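Local coordinates for reducing-end xylose-releasing exo-oligoxylanase Rex8A (Paenibacillus barcinonensis, PDB 6SUD), which hydrolyses short xylooligosaccharides, linear or branched, releasing xylose from their reducing ends during the breakdown of xylan, at residues L91-Y94 / A95-Y98; F133-A136 / L137-A140; P150-Y153 / Q154-A157; K159-H162 / A163-H166; H201-E204 / L205-Q208. The protein carries 1 engineered substitution. One frame throughout, in Å; residues are numbered along the deposited sequence.

Contact 1. Residues L91-Y94 / A95-Y98; sequences LWNY and AYTY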
loop_
_atom_site.group_PDB
_atom_site.type_symbol
_atom_site.label_atom_id
_atom_site.label_comp_id
_atom_site.label_asym_id
_atom_site.label_seq_id
_atom_site.Cartn_x
_atom_site.Cartn_y
_atom_site.Cartn_z
ATOM N N LEU A 91 16.926 -1.167 3.853
ATOM C CA LEU A 91 15.937 -0.187 3.323
ATOM C C LEU A 91 15.649 0.886 4.380
ATOM O O LEU A 91 15.687 2.073 4.049
ATOM C CB LEU A 91 14.639 -0.904 2.939
ATOM C CG LEU A 91 14.741 -1.765 1.680
ATOM C CD1 LEU A 91 13.547 -2.686 1.534
ATOM C CD2 LEU A 91 14.914 -0.894 0.455
ATOM N N TRP A 92 15.387 0.471 5.613
ATOM C CA TRP A 92 15.064 1.426 6.708
ATOM C C TRP A 92 16.236 2.394 6.907
ATOM O O TRP A 92 15.997 3.621 7.062
ATOM C CB TRP A 92 14.680 0.710 8.003
ATOM C CG TRP A 92 14.481 1.653 9.150
ATOM C CD1 TRP A 92 15.111 1.614 10.360
ATOM C CD2 TRP A 92 13.643 2.823 9.176
ATOM N NE1 TRP A 92 14.695 2.653 11.149
ATOM C CE2 TRP A 92 13.805 3.421 10.448
ATOM C CE3 TRP A 92 12.774 3.429 8.253
ATOM C CZ2 TRP A 92 13.124 4.579 10.825
ATOM C CZ3 TRP A 92 12.104 4.572 8.621
ATOM C CH2 TRP A 92 12.280 5.139 9.891
ATOM N N ASN A 93 17.460 1.877 6.913
ATOM C CA ASN A 93 18.672 2.697 7.150
ATOM C C ASN A 93 18.774 3.758 6.054
ATOM O O ASN A 93 19.045 4.930 6.394
ATOM C CB ASN A 93 19.930 1.838 7.268
ATOM C CG ASN A 93 21.077 2.601 7.888
ATOM O OD1 ASN A 93 20.871 3.604 8.586
ATOM N ND2 ASN A 93 22.284 2.127 7.651
ATOM N N TYR A 94 18.560 3.369 4.787
ATOM C CA TYR A 94 18.510 4.309 3.639
ATOM C C TYR A 94 17.456 5.405 3.905
ATOM O O TYR A 94 17.816 6.590 3.816
ATOM C CB TYR A 94 18.290 3.546 2.329
ATOM C CG TYR A 94 18.330 4.396 1.088
ATOM C CD1 TYR A 94 17.269 5.219 0.739
ATOM C CD2 TYR A 94 19.434 4.381 0.250
ATOM C CE1 TYR A 94 17.309 6.000 -0.407
ATOM C CE2 TYR A 94 19.486 5.143 -0.905
ATOM C CZ TYR A 94 18.418 5.956 -1.237
ATOM O OH TYR A 94 18.489 6.712 -2.373
ATOM N N ALA A 95 16.204 5.040 4.209
ATOM C CA ALA A 95 15.093 5.993 4.456
ATOM C C ALA A 95 15.472 6.921 5.622
ATOM O O ALA A 95 15.299 8.144 5.510
ATOM C CB ALA A 95 13.796 5.262 4.753
ATOM N N TYR A 96 15.966 6.335 6.711
ATOM C CA TYR A 96 16.339 7.056 7.958
ATOM C C TYR A 96 17.446 8.074 7.641
ATOM O O TYR A 96 17.347 9.258 8.041
ATOM C CB TYR A 96 16.773 6.063 9.039
ATOM C CG TYR A 96 17.440 6.705 10.226
ATOM C CD1 TYR A 96 16.695 7.364 11.191
ATOM C CD2 TYR A 96 18.819 6.676 10.371
ATOM C CE1 TYR A 96 17.305 7.967 12.279
ATOM C CE2 TYR A 96 19.441 7.266 11.460
ATOM C CZ TYR A 96 18.680 7.908 12.420
ATOM O OH TYR A 96 19.285 8.508 13.489
ATOM N N THR A 97 18.470 7.628 6.913
ATOM C CA THR A 97 19.712 8.400 6.628
ATOM C C THR A 97 19.451 9.509 5.594
ATOM O O THR A 97 19.933 10.636 5.815
ATOM C CB THR A 97 20.836 7.453 6.185
ATOM O OG1 THR A 97 21.128 6.585 7.284
ATOM C CG2 THR A 97 22.093 8.180 5.763
ATOM N N TYR A 98 18.743 9.226 4.495
ATOM C CA TYR A 98 18.640 10.153 3.336
ATOM C C TYR A 98 17.304 10.903 3.277
ATOM O O TYR A 98 17.302 12.048 2.788
ATOM C CB TYR A 98 18.894 9.401 2.032
ATOM C CG TYR A 98 20.296 8.869 1.904
ATOM C CD1 TYR A 98 21.397 9.696 2.071
ATOM C CD2 TYR A 98 20.520 7.536 1.598
ATOM C CE1 TYR A 98 22.687 9.208 1.937
ATOM C CE2 TYR A 98 21.801 7.037 1.459
ATOM C CZ TYR A 98 22.887 7.875 1.626
ATOM O OH TYR A 98 24.145 7.362 1.495
#
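Y94 and Y98, one helical turn apart, form a T-shaped pair: the edge of Y98 is directed at the face of Y94, with centroids 4.9 Å apart and planes at 70°. CD2 of Y98 is the atom that arrives over the middle of the Y94 ring. The two first torsions differ. Y94 has CG anti to the backbone N (chi1 -176°), beside the carbonyl carbon, which carries its ring toward the following turn, whereas Y98, with CG beside its own N (chi1 -65°), presents the CD2 edge to that face. The Y94 hydroxyl is hydrogen-bonded to P116 O, beyond the segments.

Apolar packing on another side of the helix centres on W92. CB of Y96 stands over the indole face, 4.2 Å from W92 CE2, and W92 CE3 lies 4.1 Å from A95 CB.

Among the polar contacts, N93 O is gripped twice by T97. The backbone N of T97 and its OG1, each 2.8 Å from N93 O, come from opposite faces of the carbonyl plane, and this second bond satisfies the threonine hydroxyl within its own helix. N93 ND2 bonds D55 O. Y98 N bonds Y94 O at 2.9 Å, linking the same two residues through the backbone.

These are i to i+4 contacts along one α-helix, here near the C-terminal end of helix 85-99, where the turn at 95-98 widens to π type, in the glycoside hydrolase family 8 catalytic fold.

Contact 2. Residues F133-A136 / L137-A140; sequences FAMA and LFFA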
loop_
_atom_site.group_PDB
_atom_site.type_symbol
_atom_site.label_atom_id
_atom_site.label_comp_id
_atom_site.label_asym_id
_atom_site.label_seq_id
_atom_site.Cartn_x
_atom_site.Cartn_y
_atom_site.Cartn_z
ATOM N N PHE A 133 5.546 2.900 6.397
ATOM C CA PHE A 133 6.787 2.863 7.209
ATOM C C PHE A 133 6.388 2.462 8.629
ATOM O O PHE A 133 6.934 1.501 9.190
ATOM C CB PHE A 133 7.512 4.209 7.226
ATOM C CG PHE A 133 8.403 4.549 6.055
ATOM C CD1 PHE A 133 9.372 3.673 5.597
ATOM C CD2 PHE A 133 8.346 5.809 5.478
ATOM C CE1 PHE A 133 10.218 4.039 4.563
ATOM C CE2 PHE A 133 9.192 6.173 4.432
ATOM C CZ PHE A 133 10.138 5.282 3.989
ATOM N N ALA A 134 5.407 3.180 9.190
ATOM C CA ALA A 134 4.958 3.000 10.579
ATOM C C ALA A 134 4.466 1.558 10.771
ATOM O O ALA A 134 4.893 0.904 11.737
ATOM C CB ALA A 134 3.886 4.008 10.898
ATOM N N MET A 135 3.613 1.064 9.878
ATOM C CA MET A 135 3.057 -0.306 10.010
ATOM C C MET A 135 4.185 -1.336 9.892
ATOM O O MET A 135 4.225 -2.274 10.700
ATOM C CB MET A 135 1.982 -0.588 8.960
ATOM C CG MET A 135 1.222 -1.885 9.204
ATOM S SD MET A 135 0.032 -1.738 10.568
ATOM C CE MET A 135 0.954 -2.357 11.971
ATOM N N ALA A 136 5.080 -1.181 8.925
ATOM C CA ALA A 136 6.199 -2.134 8.730
ATOM C C ALA A 136 7.110 -2.137 9.970
ATOM O O ALA A 136 7.542 -3.240 10.401
ATOM C CB ALA A 136 6.944 -1.810 7.469
ATOM N N LEU A 137 7.393 -0.964 10.539
ATOM C CA LEU A 137 8.277 -0.837 11.734
ATOM C C LEU A 137 7.596 -1.471 12.955
ATOM O O LEU A 137 8.280 -2.179 13.735
ATOM C CB LEU A 137 8.582 0.635 11.985
ATOM C CG LEU A 137 9.682 1.231 11.114
ATOM C CD1 LEU A 137 9.581 2.743 11.107
ATOM C CD2 LEU A 137 11.047 0.768 11.589
ATOM N N PHE A 138 6.291 -1.289 13.107
ATOM C CA PHE A 138 5.533 -1.965 14.192
ATOM C C PHE A 138 5.657 -3.483 14.036
ATOM O O PHE A 138 5.899 -4.174 15.031
ATOM C CB PHE A 138 4.066 -1.541 14.241
ATOM C CG PHE A 138 3.830 -0.208 14.899
ATOM C CD1 PHE A 138 4.419 0.089 16.123
ATOM C CD2 PHE A 138 2.985 0.725 14.319
ATOM C CE1 PHE A 138 4.218 1.321 16.726
ATOM C CE2 PHE A 138 2.774 1.953 14.935
ATOM C CZ PHE A 138 3.395 2.246 16.131
ATOM N N PHE A 139 5.518 -4.002 12.816
ATOM C CA PHE A 139 5.616 -5.464 12.555
ATOM C C PHE A 139 7.052 -5.935 12.824
ATOM O O PHE A 139 7.223 -7.024 13.366
ATOM C CB PHE A 139 5.161 -5.832 11.136
ATOM C CG PHE A 139 3.675 -5.759 10.887
ATOM C CD1 PHE A 139 2.763 -5.743 11.938
ATOM C CD2 PHE A 139 3.178 -5.702 9.595
ATOM C CE1 PHE A 139 1.398 -5.675 11.696
ATOM C CE2 PHE A 139 1.809 -5.632 9.359
ATOM C CZ PHE A 139 0.925 -5.613 10.407
ATOM N N ALA A 140 8.055 -5.150 12.438
ATOM C CA ALA A 140 9.482 -5.465 12.696
ATOM C C ALA A 140 9.684 -5.603 14.211
ATOM O O ALA A 140 10.293 -6.584 14.651
ATOM C CB ALA A 140 10.373 -4.407 12.099
#
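M135 lays its side chain across one face of the F139 ring, four residues further along the helix. The methyl CE makes the closest approach, 3.4 Å from F139 CE1, while CG sits 4.2 Å from the ring centroid and only 28° off its normal, a CH-π contact. The sulfur comes in more obliquely, with M135 SD 4.5 Å from the F139 centroid, which makes this a Met-aromatic contact as well. CG and CE thus lie over the phenyl face, and the sulfur that joins them approaches at a slant. The bends in the methionine explain how: CG leaves anti to the backbone N (chi1 -170°), and further bends at chi2 (75°) and chi3 carry the thioether toward the next turn, where CE also reaches 3.9 Å from F138 CB.

Backbone carbonyls complete the first shell. M135 O lies over the rim of the F139 ring, and A134 O is 3.2 Å from CD2 of F138. Both oxygens keep their helical donors, F139 N bonding M135 O at 3.0 Å and F138 N bonding A134 O at 2.9 Å.

Further out, neighbouring helices pack against these groups. F202, L205 and F206 of helix 200-209 pack on M135, and L205 also meets F139; F138 is covered by A157 and L161 of helix 153-170, while L137 faces W92 and Y153. With all eight residues buried, this part of helix 127-144 is packed on several sides by other helices, as expected of a core helix in the (α/α)6 barrel of glycoside hydrolase family 8.

Contact 3. Residues P150-Y153 / Q154-A157; sequences PYDY and QAQA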
loop_
_atom_site.group_PDB
_atom_site.type_symbol
_atom_site.label_atom_id
_atom_site.label_comp_id
_atom_site.label_asym_id
_atom_site.label_seq_id
_atom_site.Cartn_x
_atom_site.Cartn_y
_atom_site.Cartn_z
ATOM N N PRO A 150 19.281 3.348 14.722
ATOM C CA PRO A 150 17.898 3.613 14.315
ATOM C C PRO A 150 16.975 2.383 14.253
ATOM O O PRO A 150 15.844 2.504 13.794
ATOM C CB PRO A 150 18.096 4.178 12.899
ATOM C CG PRO A 150 19.318 3.454 12.362
ATOM C CD PRO A 150 20.148 3.060 13.564
ATOM N N TYR A 151 17.430 1.224 14.735
ATOM C CA TYR A 151 16.649 -0.038 14.615
ATOM C C TYR A 151 15.806 -0.264 15.873
ATOM O O TYR A 151 15.395 -1.410 16.100
ATOM C CB TYR A 151 17.595 -1.192 14.260
ATOM C CG TYR A 151 18.493 -0.894 13.083
ATOM C CD1 TYR A 151 18.063 -1.045 11.776
ATOM C CD2 TYR A 151 19.787 -0.434 13.271
ATOM C CE1 TYR A 151 18.887 -0.739 10.705
ATOM C CE2 TYR A 151 20.634 -0.148 12.214
ATOM C CZ TYR A 151 20.182 -0.299 10.918
ATOM O OH TYR A 151 21.002 -0.005 9.853
ATOM N N ASP A 152 15.548 0.801 16.648
ATOM C CA ASP A 152 14.537 0.825 17.736
ATOM C C ASP A 152 13.158 1.011 17.083
ATOM O O ASP A 152 12.562 2.087 17.232
ATOM C CB ASP A 152 14.850 1.904 18.780
ATOM C CG ASP A 152 15.041 3.310 18.238
ATOM O OD1 ASP A 152 15.619 3.441 17.170
ATOM O OD2 ASP A 152 14.614 4.275 18.917
ATOM N N TYR A 153 12.671 -0.035 16.405
ATOM C CA TYR A 153 11.553 0.020 15.426
ATOM C C TYR A 153 10.279 0.621 16.034
ATOM O O TYR A 153 9.671 1.504 15.384
ATOM C CB TYR A 153 11.236 -1.379 14.898
ATOM C CG TYR A 153 12.417 -2.124 14.348
ATOM C CD1 TYR A 153 13.102 -1.670 13.234
ATOM C CD2 TYR A 153 12.830 -3.313 14.921
ATOM C CE1 TYR A 153 14.173 -2.372 12.707
ATOM C CE2 TYR A 153 13.901 -4.028 14.407
ATOM C CZ TYR A 153 14.575 -3.556 13.299
ATOM O OH TYR A 153 15.630 -4.258 12.781
ATOM N N GLN A 154 9.867 0.168 17.227
ATOM C CA GLN A 154 8.588 0.625 17.844
ATOM C C GLN A 154 8.652 2.137 18.069
ATOM O O GLN A 154 7.689 2.824 17.687
ATOM C CB GLN A 154 8.278 -0.085 19.164
ATOM C CG GLN A 154 6.876 0.200 19.681
ATOM C CD GLN A 154 6.664 -0.338 21.078
ATOM O OE1 GLN A 154 6.028 -1.368 21.276
ATOM N NE2 GLN A 154 7.216 0.349 22.063
ATOM N N ALA A 155 9.738 2.648 18.657
ATOM C CA ALA A 155 9.873 4.099 18.955
ATOM C C ALA A 155 9.945 4.894 17.643
ATOM O O ALA A 155 9.396 6.022 17.584
ATOM C CB ALA A 155 11.064 4.353 19.841
ATOM N N GLN A 156 10.576 4.327 16.612
ATOM C CA GLN A 156 10.661 4.946 15.262
ATOM C C GLN A 156 9.252 5.056 14.670
ATOM O O GLN A 156 8.910 6.130 14.190
ATOM C CB GLN A 156 11.602 4.161 14.340
ATOM C CG GLN A 156 13.078 4.201 14.756
ATOM C CD GLN A 156 13.707 5.575 14.695
ATOM O OE1 GLN A 156 13.290 6.450 13.934
ATOM N NE2 GLN A 156 14.743 5.775 15.498
ATOM N N ALA A 157 8.442 3.997 14.736
ATOM C CA ALA A 157 7.042 3.999 14.250
ATOM C C ALA A 157 6.243 5.100 14.948
ATOM O O ALA A 157 5.505 5.840 14.248
ATOM C CB ALA A 157 6.384 2.664 14.488
#
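Q156 reaches back from the first turn of helix 153-170 to D152, the residue just before it, and gives NE2 to OD1 of D152 at 3.0 Å. The bond is nearly straight (174°) and leaves in the plane of the amide, but it meets the carboxylate on its syn side and somewhat out of plane; the two flat groups stand almost perpendicular. Two side-chain torsions bring them together: D152 places CG between its backbone N and carbonyl carbon (chi1 54°), and Q156 bends at chi2. The same pair is joined through the backbone, Q156 N bonding D152 O at 3.1 Å, so main chain and side chain clasp the helix start together.

D152 occupies the N-cap position and is the centre of an inverse γ turn, yet its carboxylate makes no capping bond and is spent on the glutamine instead. CG of Q156 also packs 3.4 Å from P150 O, an oxygen that accepts from NE1 of W92 on helix 85-99.

Y153 turns the other way. One face of its ring lies beneath Y151 O, and its hydroxyl bonds D89 and K85 of helix 85-99; Y153 O takes the amide of A157 at 2.9 Å.

Contact 4. Residues K159-H162 / A163-H166; sequences KILH and ACLH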
loop_
_atom_site.group_PDB
_atom_site.type_symbol
_atom_site.label_atom_id
_atom_site.label_comp_id
_atom_site.label_asym_id
_atom_site.label_seq_id
_atom_site.Cartn_x
_atom_site.Cartn_y
_atom_site.Cartn_z
ATOM N N LYS A 159 7.216 7.775 16.575
ATOM C CA LYS A 159 7.757 9.091 16.151
ATOM C C LYS A 159 7.111 9.546 14.835
ATOM O O LYS A 159 6.717 10.720 14.740
ATOM C CB LYS A 159 9.269 8.961 15.988
ATOM C CG LYS A 159 10.006 10.209 15.555
ATOM C CD LYS A 159 11.496 9.956 15.491
ATOM C CE LYS A 159 12.242 11.037 14.750
ATOM N NZ LYS A 159 13.689 10.962 15.043
ATOM N N ILE A 160 7.045 8.664 13.834
ATOM C CA ILE A 160 6.394 8.987 12.528
ATOM C C ILE A 160 4.928 9.353 12.793
ATOM O O ILE A 160 4.486 10.435 12.340
ATOM C CB ILE A 160 6.534 7.820 11.529
ATOM C CG1 ILE A 160 8.004 7.515 11.239
ATOM C CG2 ILE A 160 5.743 8.119 10.258
ATOM C CD1 ILE A 160 8.232 6.319 10.327
ATOM N N LEU A 161 4.187 8.503 13.507
ATOM C CA LEU A 161 2.719 8.676 13.680
ATOM C C LEU A 161 2.446 9.872 14.607
ATOM O O LEU A 161 1.398 10.515 14.432
ATOM C CB LEU A 161 2.093 7.391 14.229
ATOM C CG LEU A 161 2.059 6.198 13.275
ATOM C CD1 LEU A 161 1.218 5.079 13.867
ATOM C CD2 LEU A 161 1.520 6.594 11.907
ATOM N N HIS A 162 3.346 10.178 15.542
ATOM C CA HIS A 162 3.255 11.431 16.347
ATOM C C HIS A 162 3.238 12.649 15.410
ATOM O O HIS A 162 2.319 13.487 15.539
ATOM C CB HIS A 162 4.395 11.566 17.356
ATOM C CG HIS A 162 4.330 12.878 18.060
ATOM N ND1 HIS A 162 3.393 13.125 19.031
ATOM C CD2 HIS A 162 5.027 14.026 17.898
ATOM C CE1 HIS A 162 3.526 14.362 19.462
ATOM N NE2 HIS A 162 4.516 14.940 18.776
ATOM N N ALA A 163 4.220 12.754 14.507
ATOM C CA ALA A 163 4.330 13.878 13.551
ATOM C C ALA A 163 3.083 13.887 12.653
ATOM O O ALA A 163 2.512 14.963 12.426
ATOM C CB ALA A 163 5.614 13.785 12.775
ATOM N N CYS A 164 2.619 12.714 12.214
ATOM C CA CYS A 164 1.430 12.571 11.334
ATOM C C CYS A 164 0.215 13.284 11.938
ATOM O O CYS A 164 -0.572 13.852 11.172
ATOM C CB CYS A 164 1.079 11.110 11.115
ATOM S SG CYS A 164 2.224 10.292 9.976
ATOM N N LEU A 165 0.040 13.229 13.260
ATOM C CA LEU A 165 -1.148 13.838 13.906
ATOM C C LEU A 165 -0.833 15.219 14.488
ATOM O O LEU A 165 -1.782 16.014 14.570
ATOM C CB LEU A 165 -1.683 12.905 14.992
ATOM C CG LEU A 165 -2.137 11.530 14.514
ATOM C CD1 LEU A 165 -2.891 10.819 15.627
ATOM C CD2 LEU A 165 -2.994 11.633 13.250
ATOM N N HIS A 166 0.420 15.503 14.855
ATOM C CA HIS A 166 0.754 16.664 15.724
ATOM C C HIS A 166 1.748 17.628 15.075
ATOM O O HIS A 166 2.192 18.548 15.789
ATOM C CB HIS A 166 1.291 16.159 17.064
ATOM C CG HIS A 166 0.315 15.312 17.801
ATOM N ND1 HIS A 166 -0.854 15.827 18.329
ATOM C CD2 HIS A 166 0.327 13.997 18.098
ATOM C CE1 HIS A 166 -1.520 14.854 18.932
ATOM N NE2 HIS A 166 -0.812 13.728 18.807
#
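A163 opens the second segment with a backbone bond to the turn before, its N lying 3.2 Å from K159 O. Its amide also runs beside the imidazole of H162, which is swung anti to the backbone N (chi1 175°) and thus forward along the helix.

C164 faces inward. Its SG lies beside two aliphatic branches of the first segment, 4.1 Å from I160 CG2 and 4.2 Å from L161 CD2, while its N bonds I160 O at 2.9 Å. Around this buried side W177 packs on C164, and helix 127-144 supplies F133 against I160 and A134 against L161.

At L165 the helical bonding slackens: its N is 3.3 Å from L161 O, with a bent angle of 139°, and makes a further weak bond to H162 O. The leucine side chain leaves the segment to pack on F217 and W218 of helix 215-232.

H166 ends the walk at the other histidine. Its CB stands over one face of the H162 ring, 4.0 Å from the centroid in a CH-π contact, and its CD2 approaches H162 ND1 to 3.3 Å. The planes are inclined at 32°. The H166 ring is held by both nitrogens, ND1 to E169 and NE2 to D214, and two such acidic partners would probably favour its protonated form.

The whole is an amphipathic α-helix within the family 8 catalytic fold: an apolar side against neighbouring helices, and an i to i+4 histidine pair at the more accessible surface.

Contact 5. Residues H201-E204 / L205-Q208; sequences HFYE and LFAQ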
loop_
_atom_site.group_PDB
_atom_site.type_symbol
_atom_site.label_atom_id
_atom_site.label_comp_id
_atom_site.label_asym_id
_atom_site.label_seq_id
_atom_site.Cartn_x
_atom_site.Cartn_y
_atom_site.Cartn_z
ATOM N N HIS A 201 -7.472 -0.887 8.142
ATOM C CA HIS A 201 -6.837 -2.058 8.789
ATOM C C HIS A 201 -5.510 -1.695 9.457
ATOM O O HIS A 201 -5.222 -2.296 10.519
ATOM C CB HIS A 201 -6.686 -3.209 7.794
ATOM C CG HIS A 201 -6.095 -2.856 6.477
ATOM N ND1 HIS A 201 -6.600 -1.853 5.677
ATOM C CD2 HIS A 201 -5.106 -3.439 5.767
ATOM C CE1 HIS A 201 -5.906 -1.808 4.553
ATOM N NE2 HIS A 201 -4.987 -2.764 4.584
ATOM N N PHE A 202 -4.721 -0.761 8.924
ATOM C CA PHE A 202 -3.480 -0.331 9.630
ATOM C C PHE A 202 -3.878 0.564 10.810
ATOM O O PHE A 202 -3.212 0.516 11.846
ATOM C CB PHE A 202 -2.510 0.445 8.734
ATOM C CG PHE A 202 -1.808 -0.356 7.665
ATOM C CD1 PHE A 202 -2.178 -1.657 7.387
ATOM C CD2 PHE A 202 -0.753 0.195 6.938
ATOM C CE1 PHE A 202 -1.532 -2.370 6.393
ATOM C CE2 PHE A 202 -0.107 -0.529 5.949
ATOM C CZ PHE A 202 -0.504 -1.802 5.677
ATOM N N TYR A 203 -4.939 1.359 10.661
ATOM C CA TYR A 203 -5.343 2.322 11.720
ATOM C C TYR A 203 -5.823 1.515 12.933
ATOM O O TYR A 203 -5.541 1.939 14.065
ATOM C CB TYR A 203 -6.333 3.377 11.225
ATOM C CG TYR A 203 -5.978 4.006 9.899
ATOM C CD1 TYR A 203 -4.666 4.091 9.464
ATOM C CD2 TYR A 203 -6.966 4.499 9.066
ATOM C CE1 TYR A 203 -4.350 4.619 8.224
ATOM C CE2 TYR A 203 -6.666 5.065 7.845
ATOM C CZ TYR A 203 -5.353 5.110 7.409
ATOM O OH TYR A 203 -5.046 5.607 6.177
ATOM N N GLU A 204 -6.494 0.380 12.722
ATOM C CA GLU A 204 -6.874 -0.544 13.825
ATOM C C GLU A 204 -5.639 -0.929 14.640
ATOM O O GLU A 204 -5.742 -0.973 15.880
ATOM C CB GLU A 204 -7.481 -1.837 13.298
ATOM C CG GLU A 204 -8.845 -1.645 12.697
ATOM C CD GLU A 204 -9.994 -1.490 13.673
ATOM O OE1 GLU A 204 -9.741 -1.374 14.897
ATOM O OE2 GLU A 204 -11.146 -1.518 13.204
ATOM N N LEU A 205 -4.535 -1.247 13.962
ATOM C CA LEU A 205 -3.265 -1.662 14.613
ATOM C C LEU A 205 -2.547 -0.449 15.213
ATOM O O LEU A 205 -1.927 -0.595 16.280
ATOM C CB LEU A 205 -2.428 -2.419 13.581
ATOM C CG LEU A 205 -3.097 -3.701 13.099
ATOM C CD1 LEU A 205 -2.223 -4.457 12.115
ATOM C CD2 LEU A 205 -3.464 -4.593 14.271
ATOM N N PHE A 206 -2.665 0.727 14.599
ATOM C CA PHE A 206 -2.114 1.969 15.200
ATOM C C PHE A 206 -2.841 2.250 16.518
ATOM O O PHE A 206 -2.190 2.749 17.454
ATOM C CB PHE A 206 -2.243 3.157 14.258
ATOM C CG PHE A 206 -1.462 3.055 12.975
ATOM C CD1 PHE A 206 -0.510 2.063 12.774
ATOM C CD2 PHE A 206 -1.697 3.971 11.963
ATOM C CE1 PHE A 206 0.195 2.003 11.579
ATOM C CE2 PHE A 206 -0.982 3.921 10.781
ATOM C CZ PHE A 206 -0.033 2.940 10.597
ATOM N N ALA A 207 -4.125 1.900 16.606
ATOM C CA ALA A 207 -4.935 2.106 17.830
ATOM C C ALA A 207 -4.432 1.183 18.946
ATOM O O ALA A 207 -4.764 1.456 20.106
ATOM C CB ALA A 207 -6.410 1.915 17.570
ATOM N N GLN A 208 -3.689 0.124 18.606
ATOM C CA GLN A 208 -3.059 -0.804 19.583
ATOM C C GLN A 208 -1.631 -0.359 19.905
ATOM O O GLN A 208 -1.209 -0.560 21.063
ATOM C CB GLN A 208 -2.996 -2.228 19.034
ATOM C CG GLN A 208 -4.335 -2.790 18.603
ATOM C CD GLN A 208 -5.094 -3.358 19.770
ATOM O OE1 GLN A 208 -5.079 -4.565 19.998
ATOM N NE2 GLN A 208 -5.749 -2.491 20.526
#
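The backbone of helix 200-209 carries two i to i+4 bonds across this junction: F206 N meets F202 O at 2.8 Å, and A207 N meets Y203 O at 2.9 Å, the latter rather bent at 142°. Q208 N bonds L205 O, an i to i+3 bond that closes a tighter turn as the helix nears its end. H201 O has no polar partner in the model; CG of L205 packs 3.6 Å from it, covering the carbonyl with hydrocarbon.

F206 is the principal side chain of the second segment. With CG beside the backbone N (chi1 -64°), the F206 ring folds back over the preceding turn, and F202 O sits above the rim of one face, 3.2 Å from F206 CD1. The far end of the ring reaches F202, with CZ 4.0 Å from F202 CB. Y203 approaches with its ring edge, its CD1 lying 3.9 Å from F206 CD2, and the two side chains are set at a slant. W218 adds an edge-to-face partner for F206, and F132 does the same for F202.

The polar ends of Y203 and E204 find partners beyond the segments. The Y203 hydroxyl bonds E131 and the backbone N of L199, and the bent side chain of E204 sends OE2 into a salt bridge with R226.

The chemistry is therefore divided: F206 and its neighbours pack as hydrocarbon, while the buried E204 carboxylate is paired with R226, a positive charge that would probably help keep it ionised.

How the contacts relate
Contacts 1, 2 and 5 are buried, contacts 3 and 4 partly so. Contact 2 lies deepest, with every residue buried, and touches all four others. Contacts 3 and 4 share helix 153-170, whose loop-bound start and later turns both pack on helix 127-144, the start partly through Y153 against A140. Contact 2 also meets contact 5, whose F206 touches L161 of contact 4. Contact 1 reaches contact 2 through A95 against F133, but stays about 12 Å from contact 5 at the nearest atoms. Contact 2 alone has wholly apolar side chains; the others add a threonine hydroxyl, an amide-carboxylate bond, paired histidines and a salt-bridged glutamate.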